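Local structure of A-type flavoprotein (Giardia intestinalis, 2Q9U) at residues K140-H152 against T157-D171. The protein scavenges O2 in a human parasite, probably by passing electrons from a flavin mononucleotide to a mu-oxo-diiron centre. Sequence-based numbering, arbitrary orientation.
With FEO (mu-oxo-diiron), chain G.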
ATOM      1  N   LYS A 140       5.563 -49.914 -11.483  1.00 18.93           N
ATOM      2  CA  LYS A 140       4.783 -49.910 -12.718  1.00 19.63           C
ATOM      3  C   LYS A 140       5.229 -48.770 -13.629  1.00 19.20           C
ATOM      4  O   LYS A 140       5.181 -48.892 -14.859  1.00 19.25           O
ATOM      5  CB  LYS A 140       3.278 -49.800 -12.410  1.00 20.64           C
ATOM      6  CG  LYS A 140       2.791 -50.928 -11.536  1.00 26.84           C
ATOM      7  CD  LYS A 140       1.433 -51.463 -11.984  1.00 32.36           C
ATOM      8  CE  LYS A 140       1.422 -52.997 -11.920  1.00 35.18           C
ATOM      9  NZ  LYS A 140       2.419 -53.595 -12.880  1.00 36.95           N
ATOM     10  N   ARG A 141       5.681 -47.673 -13.027  1.00 17.87           N
ATOM     11  CA  ARG A 141       6.061 -46.484 -13.785  1.00 17.15           C
ATOM     12  C   ARG A 141       7.579 -46.363 -13.921  1.00 16.93           C
ATOM     13  O   ARG A 141       8.342 -46.935 -13.140  1.00 17.00           O
ATOM     14  CB  ARG A 141       5.471 -45.203 -13.149  1.00 17.57           C
ATOM     15  CG  ARG A 141       3.938 -45.179 -13.087  1.00 15.13           C
ATOM     16  CD  ARG A 141       3.434 -43.944 -12.324  1.00 15.37           C
ATOM     17  NE  ARG A 141       1.998 -43.962 -12.014  1.00 15.21           N
ATOM     18  CZ  ARG A 141       1.459 -44.637 -10.995  1.00 17.14           C
ATOM     19  NH1 ARG A 141       2.214 -45.425 -10.232  1.00 15.74           N
ATOM     20  NH2 ARG A 141       0.147 -44.562 -10.757  1.00 18.59           N
ATOM     21  N   THR A 142       8.009 -45.644 -14.942  1.00 16.74           N
ATOM     22  CA  THR A 142       9.378 -45.157 -15.025  1.00 16.45           C
ATOM     23  C   THR A 142       9.355 -43.630 -15.151  1.00 16.64           C
ATOM     24  O   THR A 142       8.323 -43.039 -15.516  1.00 16.61           O
ATOM     25  CB  THR A 142      10.136 -45.746 -16.211  1.00 16.65           C
ATOM     26  OG1 THR A 142       9.539 -45.317 -17.447  1.00 17.36           O
ATOM     27  CG2 THR A 142      10.145 -47.287 -16.146  1.00 16.79           C
ATOM     28  N   LEU A 143      10.477 -43.007 -14.825  1.00 16.00           N
ATOM     29  CA  LEU A 143      10.631 -41.553 -14.933  1.00 15.87           C
ATOM     30  C   LEU A 143      11.854 -41.194 -15.751  1.00 15.47           C
ATOM     31  O   LEU A 143      12.934 -41.803 -15.581  1.00 14.93           O
ATOM     32  CB  LEU A 143      10.760 -40.929 -13.542  1.00 15.48           C
ATOM     33  CG  LEU A 143       9.593 -41.102 -12.566  1.00 16.59           C
ATOM     34  CD1 LEU A 143       9.952 -40.456 -11.247  1.00 16.73           C
ATOM     35  CD2 LEU A 143       8.312 -40.504 -13.149  1.00 16.78           C
ATOM     36  N   LYS A 144      11.668 -40.217 -16.651  1.00 15.27           N
ATOM     37  CA  LYS A 144      12.727 -39.618 -17.465  1.00 15.14           C
ATOM     38  C   LYS A 144      12.901 -38.153 -17.050  1.00 15.13           C
ATOM     39  O   LYS A 144      11.994 -37.551 -16.447  1.00 15.38           O
ATOM     40  CB  LYS A 144      12.371 -39.676 -18.957  1.00 15.33           C
ATOM     41  CG  LYS A 144      11.952 -41.067 -19.439  1.00 18.36           C
ATOM     42  CD  LYS A 144      13.150 -41.997 -19.595  1.00 21.38           C
ATOM     43  CE  LYS A 144      13.901 -41.728 -20.897  1.00 21.74           C
ATOM     44  NZ  LYS A 144      15.079 -40.920 -20.581  1.00 26.25           N
ATOM     45  N   PHE A 145      14.036 -37.575 -17.426  1.00 14.30           N
ATOM     46  CA  PHE A 145      14.427 -36.258 -16.958  1.00 14.74           C
ATOM     47  C   PHE A 145      14.837 -35.434 -18.143  1.00 15.10           C
ATOM     48  O   PHE A 145      15.610 -35.876 -18.978  1.00 15.86           O
ATOM     49  CB  PHE A 145      15.541 -36.414 -15.910  1.00 14.26           C
ATOM     50  CG  PHE A 145      15.147 -37.357 -14.813  1.00 14.74           C
ATOM     51  CD1 PHE A 145      14.323 -36.915 -13.783  1.00 15.01           C
ATOM     52  CD2 PHE A 145      15.471 -38.725 -14.886  1.00 15.97           C
ATOM     53  CE1 PHE A 145      13.899 -37.794 -12.784  1.00 15.49           C
ATOM     54  CE2 PHE A 145      15.044 -39.609 -13.906  1.00 15.45           C
ATOM     55  CZ  PHE A 145      14.260 -39.153 -12.854  1.00 16.76           C
ATOM     56  N   ILE A 146      14.263 -34.247 -18.247  1.00 14.56           N
ATOM     57  CA  ILE A 146      14.524 -33.367 -19.372  1.00 14.10           C
ATOM     58  C   ILE A 146      15.137 -32.056 -18.834  1.00 13.81           C
ATOM     59  O   ILE A 146      14.404 -31.173 -18.327  1.00 13.34           O
ATOM     60  CB  ILE A 146      13.228 -33.046 -20.156  1.00 14.44           C
ATOM     61  CG1 ILE A 146      12.537 -34.327 -20.668  1.00 13.73           C
ATOM     62  CG2 ILE A 146      13.558 -32.092 -21.288  1.00 14.85           C
ATOM     63  CD1 ILE A 146      11.059 -34.108 -21.143  1.00 14.26           C
ATOM     64  N   PRO A 147      16.472 -31.927 -18.912  1.00 14.39           N
ATOM     65  CA  PRO A 147      17.080 -30.673 -18.494  1.00 15.12           C
ATOM     66  C   PRO A 147      16.563 -29.548 -19.386  1.00 15.11           C
ATOM     67  O   PRO A 147      16.428 -29.712 -20.617  1.00 15.57           O
ATOM     68  CB  PRO A 147      18.578 -30.923 -18.704  1.00 15.58           C
ATOM     69  CG  PRO A 147      18.713 -32.443 -18.573  1.00 15.19           C
ATOM     70  CD  PRO A 147      17.498 -32.898 -19.357  1.00 14.15           C
ATOM     71  N   VAL A 148      16.192 -28.441 -18.766  1.00 15.18           N
ATOM     72  CA  VAL A 148      15.814 -27.246 -19.530  1.00 14.79           C
ATOM     73  C   VAL A 148      16.680 -26.079 -18.995  1.00 14.59           C
ATOM     74  O   VAL A 148      16.168 -25.165 -18.377  1.00 14.73           O
ATOM     75  CB  VAL A 148      14.272 -26.964 -19.459  1.00 15.40           C
ATOM     76  CG1 VAL A 148      13.424 -28.052 -20.250  1.00 15.37           C
ATOM     77  CG2 VAL A 148      13.792 -26.883 -18.015  1.00 14.47           C
ATOM     78  N   PRO A 149      18.011 -26.127 -19.209  1.00 15.39           N
ATOM     79  CA  PRO A 149      18.855 -25.089 -18.596  1.00 15.67           C
ATOM     80  C   PRO A 149      18.475 -23.683 -19.050  1.00 15.35           C
ATOM     81  O   PRO A 149      18.177 -23.470 -20.220  1.00 15.08           O
ATOM     82  CB  PRO A 149      20.271 -25.441 -19.084  1.00 16.27           C
ATOM     83  CG  PRO A 149      20.067 -26.292 -20.287  1.00 16.03           C
ATOM     84  CD  PRO A 149      18.828 -27.090 -19.975  1.00 15.40           C
ATOM     85  N   LEU A 150      18.471 -22.763 -18.086  1.00 15.32           N
ATOM     86  CA  LEU A 150      18.008 -21.385 -18.239  1.00 16.20           C
ATOM     87  C   LEU A 150      16.546 -21.284 -18.671  1.00 15.90           C
ATOM     88  O   LEU A 150      16.163 -20.373 -19.406  1.00 16.65           O
ATOM     89  CB  LEU A 150      18.946 -20.525 -19.111  1.00 16.83           C
ATOM     90  CG  LEU A 150      20.340 -20.230 -18.541  1.00 18.35           C
ATOM     91  CD1 LEU A 150      21.138 -19.450 -19.580  1.00 21.78           C
ATOM     92  CD2 LEU A 150      20.295 -19.458 -17.187  1.00 20.87           C
ATOM     93  N   LEU A 151      15.723 -22.214 -18.176  1.00 15.07           N
ATOM     94  CA  LEU A 151      14.271 -22.090 -18.262  1.00 14.92           C
ATOM     95  C   LEU A 151      13.670 -22.417 -16.893  1.00 14.76           C
ATOM     96  O   LEU A 151      12.984 -23.435 -16.751  1.00 13.74           O
ATOM     97  CB  LEU A 151      13.689 -23.026 -19.357  1.00 15.02           C
ATOM     98  CG  LEU A 151      12.242 -22.764 -19.802  1.00 15.14           C
ATOM     99  CD1 LEU A 151      12.181 -21.429 -20.542  1.00 14.40           C
ATOM    100  CD2 LEU A 151      11.713 -23.923 -20.714  1.00 15.88           C
ATOM    101  N   HIS A 152      13.916 -21.567 -15.884  1.00 14.27           N
ATOM    102  CA  HIS A 152      14.654 -20.304 -16.022  1.00 14.57           C
ATOM    103  C   HIS A 152      16.020 -20.286 -15.286  1.00 15.18           C
ATOM    104  O   HIS A 152      16.726 -19.263 -15.325  1.00 14.38           O
ATOM    105  CB  HIS A 152      13.772 -19.146 -15.504  1.00 15.66           C
ATOM    106  CG  HIS A 152      13.491 -19.238 -14.044  1.00 15.32           C
ATOM    107  ND1 HIS A 152      14.087 -18.410 -13.116  1.00 19.10           N
ATOM    108  CD2 HIS A 152      12.720 -20.106 -13.339  1.00 16.88           C
ATOM    109  CE1 HIS A 152      13.675 -18.746 -11.903  1.00 19.24           C
ATOM    110  NE2 HIS A 152      12.853 -19.779 -12.014  1.00 18.02           N
ATOM    111  N   THR A 157      14.718 -28.394 -14.644  1.00 12.53           N
ATOM    112  CA  THR A 157      14.524 -29.715 -15.229  1.00 13.93           C
ATOM    113  C   THR A 157      13.020 -29.949 -15.316  1.00 13.49           C
ATOM    114  O   THR A 157      12.275 -29.389 -14.497  1.00 13.76           O
ATOM    115  CB  THR A 157      15.130 -30.820 -14.285  1.00 14.00           C
ATOM    116  OG1 THR A 157      16.411 -30.391 -13.774  1.00 16.39           O
ATOM    117  CG2 THR A 157      15.289 -32.162 -15.017  1.00 13.90           C
ATOM    118  N   PHE A 158      12.582 -30.752 -16.291  1.00 12.63           N
ATOM    119  CA  PHE A 158      11.250 -31.371 -16.278  1.00 12.65           C
ATOM    120  C   PHE A 158      11.381 -32.885 -16.018  1.00 12.27           C
ATOM    121  O   PHE A 158      12.398 -33.502 -16.377  1.00 12.35           O
ATOM    122  CB  PHE A 158      10.535 -31.264 -17.627  1.00 11.74           C
ATOM    123  CG  PHE A 158      10.241 -29.866 -18.111  1.00 13.73           C
ATOM    124  CD1 PHE A 158      10.270 -28.749 -17.256  1.00 13.24           C
ATOM    125  CD2 PHE A 158       9.901 -29.676 -19.463  1.00 15.12           C
ATOM    126  CE1 PHE A 158       9.961 -27.472 -17.749  1.00 15.64           C
ATOM    127  CE2 PHE A 158       9.590 -28.392 -19.964  1.00 14.15           C
ATOM    128  CZ  PHE A 158       9.620 -27.288 -19.086  1.00 13.74           C
ATOM    129  N   THR A 159      10.351 -33.476 -15.419  1.00 12.09           N
ATOM    130  CA  THR A 159      10.292 -34.941 -15.227  1.00 11.99           C
ATOM    131  C   THR A 159       9.125 -35.495 -16.017  1.00 12.79           C
ATOM    132  O   THR A 159       8.010 -34.960 -16.007  1.00 12.68           O
ATOM    133  CB  THR A 159      10.217 -35.340 -13.724  1.00 12.04           C
ATOM    134  OG1 THR A 159      11.353 -34.830 -13.039  1.00 12.94           O
ATOM    135  CG2 THR A 159      10.174 -36.869 -13.531  1.00 11.68           C
ATOM    136  N   TYR A 160       9.388 -36.567 -16.752  1.00 13.01           N
ATOM    137  CA  TYR A 160       8.387 -37.102 -17.640  1.00 12.70           C
ATOM    138  C   TYR A 160       8.092 -38.569 -17.297  1.00 13.75           C
ATOM    139  O   TYR A 160       9.018 -39.361 -17.117  1.00 13.50           O
ATOM    140  CB  TYR A 160       8.854 -36.949 -19.094  1.00 12.90           C
ATOM    141  CG  TYR A 160       7.928 -37.655 -20.058  1.00 14.06           C
ATOM    142  CD1 TYR A 160       6.627 -37.192 -20.265  1.00 14.61           C
ATOM    143  CD2 TYR A 160       8.336 -38.813 -20.746  1.00 15.23           C
ATOM    144  CE1 TYR A 160       5.746 -37.847 -21.138  1.00 12.48           C
ATOM    145  CE2 TYR A 160       7.466 -39.461 -21.634  1.00 13.51           C
ATOM    146  CZ  TYR A 160       6.190 -38.979 -21.825  1.00 13.27           C
ATOM    147  OH  TYR A 160       5.317 -39.607 -22.690  1.00 14.16           O
ATOM    148  N   CYS A 161       6.814 -38.923 -17.180  1.00 13.62           N
ATOM    149  CA  CYS A 161       6.458 -40.318 -16.963  1.00 14.08           C
ATOM    150  C   CYS A 161       5.838 -40.896 -18.235  1.00 14.54           C
ATOM    151  O   CYS A 161       4.727 -40.527 -18.598  1.00 13.82           O
ATOM    152  CB  CYS A 161       5.502 -40.457 -15.772  1.00 13.44           C
ATOM    153  SG  CYS A 161       4.895 -42.192 -15.553  1.00 15.97           S
ATOM    154  N   PRO A 162       6.568 -41.802 -18.924  1.00 14.92           N
ATOM    155  CA  PRO A 162       6.100 -42.355 -20.197  1.00 14.90           C
ATOM    156  C   PRO A 162       4.832 -43.206 -20.110  1.00 15.70           C
ATOM    157  O   PRO A 162       4.070 -43.221 -21.075  1.00 16.79           O
ATOM    158  CB  PRO A 162       7.287 -43.224 -20.672  1.00 15.10           C
ATOM    159  CG  PRO A 162       8.461 -42.781 -19.858  1.00 15.99           C
ATOM    160  CD  PRO A 162       7.901 -42.314 -18.551  1.00 14.44           C
ATOM    161  N   GLU A 163       4.623 -43.927 -18.997  1.00 15.41           N
ATOM    162  CA  GLU A 163       3.457 -44.824 -18.858  1.00 16.35           C
ATOM    163  C   GLU A 163       2.148 -44.073 -18.711  1.00 16.58           C
ATOM    164  O   GLU A 163       1.141 -44.481 -19.287  1.00 16.71           O
ATOM    165  CB  GLU A 163       3.599 -45.816 -17.685  1.00 16.87           C
ATOM    166  CG  GLU A 163       4.771 -46.807 -17.812  1.00 18.55           C
ATOM    167  CD  GLU A 163       6.093 -46.163 -17.487  1.00 21.61           C
ATOM    168  OE1 GLU A 163       6.063 -45.116 -16.787  1.00 21.67           O
ATOM    169  OE2 GLU A 163       7.154 -46.689 -17.915  1.00 20.71           O
ATOM    170  N   ASP A 164       2.168 -42.992 -17.928  1.00 15.78           N
ATOM    171  CA  ASP A 164       0.985 -42.186 -17.670  1.00 15.58           C
ATOM    172  C   ASP A 164       0.900 -40.905 -18.523  1.00 14.69           C
ATOM    173  O   ASP A 164      -0.121 -40.208 -18.493  1.00 14.72           O
ATOM    174  CB  ASP A 164       0.904 -41.859 -16.178  1.00 16.71           C
ATOM    175  CG  ASP A 164       0.617 -43.097 -15.317  1.00 18.09           C
ATOM    176  OD1 ASP A 164       0.393 -44.178 -15.893  1.00 20.50           O
ATOM    177  OD2 ASP A 164       0.620 -42.985 -14.079  1.00 17.61           O
ATOM    178  N   LYS A 165       1.971 -40.615 -19.270  1.00 13.68           N
ATOM    179  CA  LYS A 165       2.034 -39.490 -20.207  1.00 13.83           C
ATOM    180  C   LYS A 165       1.960 -38.168 -19.424  1.00 13.81           C
ATOM    181  O   LYS A 165       1.284 -37.208 -19.844  1.00 12.25           O
ATOM    182  CB  LYS A 165       0.927 -39.565 -21.277  1.00 13.02           C
ATOM    183  CG  LYS A 165       0.814 -40.957 -22.015  1.00 14.85           C
ATOM    184  CD  LYS A 165       2.107 -41.328 -22.798  1.00 15.95           C
ATOM    185  CE  LYS A 165       1.961 -42.656 -23.559  1.00 15.18           C
ATOM    186  NZ  LYS A 165       1.872 -43.824 -22.596  1.00 17.60           N
ATOM    187  N   ILE A 166       2.670 -38.140 -18.299  1.00 13.24           N
ATOM    188  CA  ILE A 166       2.685 -36.958 -17.421  1.00 12.93           C
ATOM    189  C   ILE A 166       3.982 -36.193 -17.565  1.00 12.25           C
ATOM    190  O   ILE A 166       5.074 -36.760 -17.442  1.00 13.64           O
ATOM    191  CB  ILE A 166       2.598 -37.334 -15.934  1.00 13.45           C
ATOM    192  CG1 ILE A 166       1.397 -38.230 -15.624  1.00 14.43           C
ATOM    193  CG2 ILE A 166       2.511 -36.061 -15.058  1.00 14.24           C
ATOM    194  CD1 ILE A 166       1.627 -39.064 -14.355  1.00 17.24           C
ATOM    195  N   LEU A 167       3.871 -34.886 -17.765  1.00 11.48           N
ATOM    196  CA  LEU A 167       5.030 -34.028 -17.686  1.00 10.98           C
ATOM    197  C   LEU A 167       4.947 -33.250 -16.366  1.00 11.40           C
ATOM    198  O   LEU A 167       4.017 -32.440 -16.163  1.00 12.53           O
ATOM    199  CB  LEU A 167       5.057 -33.064 -18.879  1.00 11.09           C
ATOM    200  CG  LEU A 167       6.277 -32.137 -18.919  1.00 11.74           C
ATOM    201  CD1 LEU A 167       7.572 -32.916 -19.158  1.00 13.08           C
ATOM    202  CD2 LEU A 167       6.138 -30.997 -19.950  1.00 11.38           C
ATOM    203  N   PHE A 168       5.892 -33.481 -15.474  1.00 10.75           N
ATOM    204  CA  PHE A 168       5.999 -32.646 -14.257  1.00 11.02           C
ATOM    205  C   PHE A 168       6.891 -31.477 -14.647  1.00 11.10           C
ATOM    206  O   PHE A 168       8.122 -31.623 -14.770  1.00 11.69           O
ATOM    207  CB  PHE A 168       6.626 -33.448 -13.109  1.00 10.05           C
ATOM    208  CG  PHE A 168       5.783 -34.608 -12.647  1.00 11.82           C
ATOM    209  CD1 PHE A 168       4.750 -34.416 -11.724  1.00 11.68           C
ATOM    210  CD2 PHE A 168       6.040 -35.896 -13.105  1.00  9.17           C
ATOM    211  CE1 PHE A 168       3.960 -35.491 -11.283  1.00 12.38           C
ATOM    212  CE2 PHE A 168       5.275 -36.969 -12.667  1.00 10.35           C
ATOM    213  CZ  PHE A 168       4.233 -36.778 -11.759  1.00  9.55           C
ATOM    214  N   SER A 169       6.276 -30.330 -14.913  1.00 10.91           N
ATOM    215  CA  SER A 169       7.015 -29.260 -15.588  1.00 11.42           C
ATOM    216  C   SER A 169       7.634 -28.234 -14.640  1.00 10.83           C
ATOM    217  O   SER A 169       8.271 -27.298 -15.086  1.00 10.39           O
ATOM    218  CB  SER A 169       6.097 -28.545 -16.594  1.00 11.40           C
ATOM    219  OG  SER A 169       4.941 -28.065 -15.923  1.00 10.43           O
ATOM    220  N   ASN A 170       7.390 -28.387 -13.344  1.00 11.86           N
ATOM    221  CA  ASN A 170       7.943 -27.458 -12.342  1.00 11.49           C
ATOM    222  C   ASN A 170       7.469 -26.013 -12.679  1.00 12.14           C
ATOM    223  O   ASN A 170       6.264 -25.815 -12.865  1.00 12.56           O
ATOM    224  CB  ASN A 170       9.480 -27.650 -12.253  1.00 11.48           C
ATOM    225  CG  ASN A 170      10.118 -26.869 -11.124  1.00 13.28           C
ATOM    226  OD1 ASN A 170      10.822 -25.891 -11.361  1.00 11.83           O
ATOM    227  ND2 ASN A 170       9.870 -27.292  -9.895  1.00 11.06           N
ATOM    228  N   ASP A 171       8.366 -25.033 -12.771  1.00 12.33           N
ATOM    229  CA  ASP A 171       7.982 -23.654 -13.061  1.00 11.93           C
ATOM    230  C   ASP A 171       7.296 -23.569 -14.426  1.00 11.99           C
ATOM    231  O   ASP A 171       6.378 -22.737 -14.654  1.00 11.23           O
ATOM    232  CB  ASP A 171       9.202 -22.724 -13.073  1.00 11.91           C
ATOM    233  CG  ASP A 171       9.613 -22.226 -11.672  1.00 14.16           C
ATOM    234  OD1 ASP A 171       8.796 -22.189 -10.706  1.00 11.62           O
ATOM    235  OD2 ASP A 171      10.791 -21.844 -11.566  1.00 14.09           O
TER
HETATM  236 FE1  FEO G 701       8.886 -21.366  -8.853  1.00 11.41          FE
HETATM  237 FE2  FEO G 701      11.973 -20.766 -10.287  1.00 14.54          FE
HETATM  238  O   FEO G 701      10.730 -21.321  -8.748  1.00 11.74           O
HETATM  239  O   HOH W   1      12.724 -23.330 -13.400  1.00 17.47           O
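Strands 142-147 and 157-161 pair antiparallel as neighbours in a beta hairpin, their axes 4.5 Å apart at closest and 155° between directions. Lys144 faces Tyr160 and Ile146 faces Phe158 as hydrogen-bonded pairs, each joined by two nearly straight N-H...O bonds; Phe145 with Thr159 is a non-hydrogen-bonded pair between them. The chain then turns back through a G1 beta bulge, in which Lys165 and Ile166 both face Cys161, and continues into the strand that starts at Ile166.

That turn is tied to the start of strand 142-147 by two acids. The Glu163 carboxylate takes the backbone N of Thr142 on OE1 at 2.7 Å, from above its plane, while OE2 receives Thr142 OG1 through its syn lone pair at 2.8 Å. Next to it, the extended Arg141 chain brings NE to 2.7 Å from Asp164 OD2 in a salt bridge whose guanidinium and carboxylate planes stand 89° apart; Arg141 NH1 goes on to Asp48. On the face carrying Ile146 and Phe158, Val148 CG1 sits over the centre of the Phe158 ring, 3.9 Å from its centroid, a CH-pi contact, with Ser169 CB above the opposite face, toward the rim. Ile146 CD1 meets Tyr160 CB obliquely and Leu167 CD1 at about a right angle, and helix 208-219 packs on Ile146 and Val148.

Beyond a type II turn from Val148 to Leu151, a cis peptide precedes His152. His152 NE2 binds one iron at 2.2 Å; His85, Glu87, Asp89, His90 and His230 complete the protein ligands of the oxo-bridged pair. His152 NE2 and Asp171 OD2 lie 3.0 Å apart because they share that iron, not through a hydrogen bond, and Asp171 OD1 takes the other, so one carboxylate ties the two metals together.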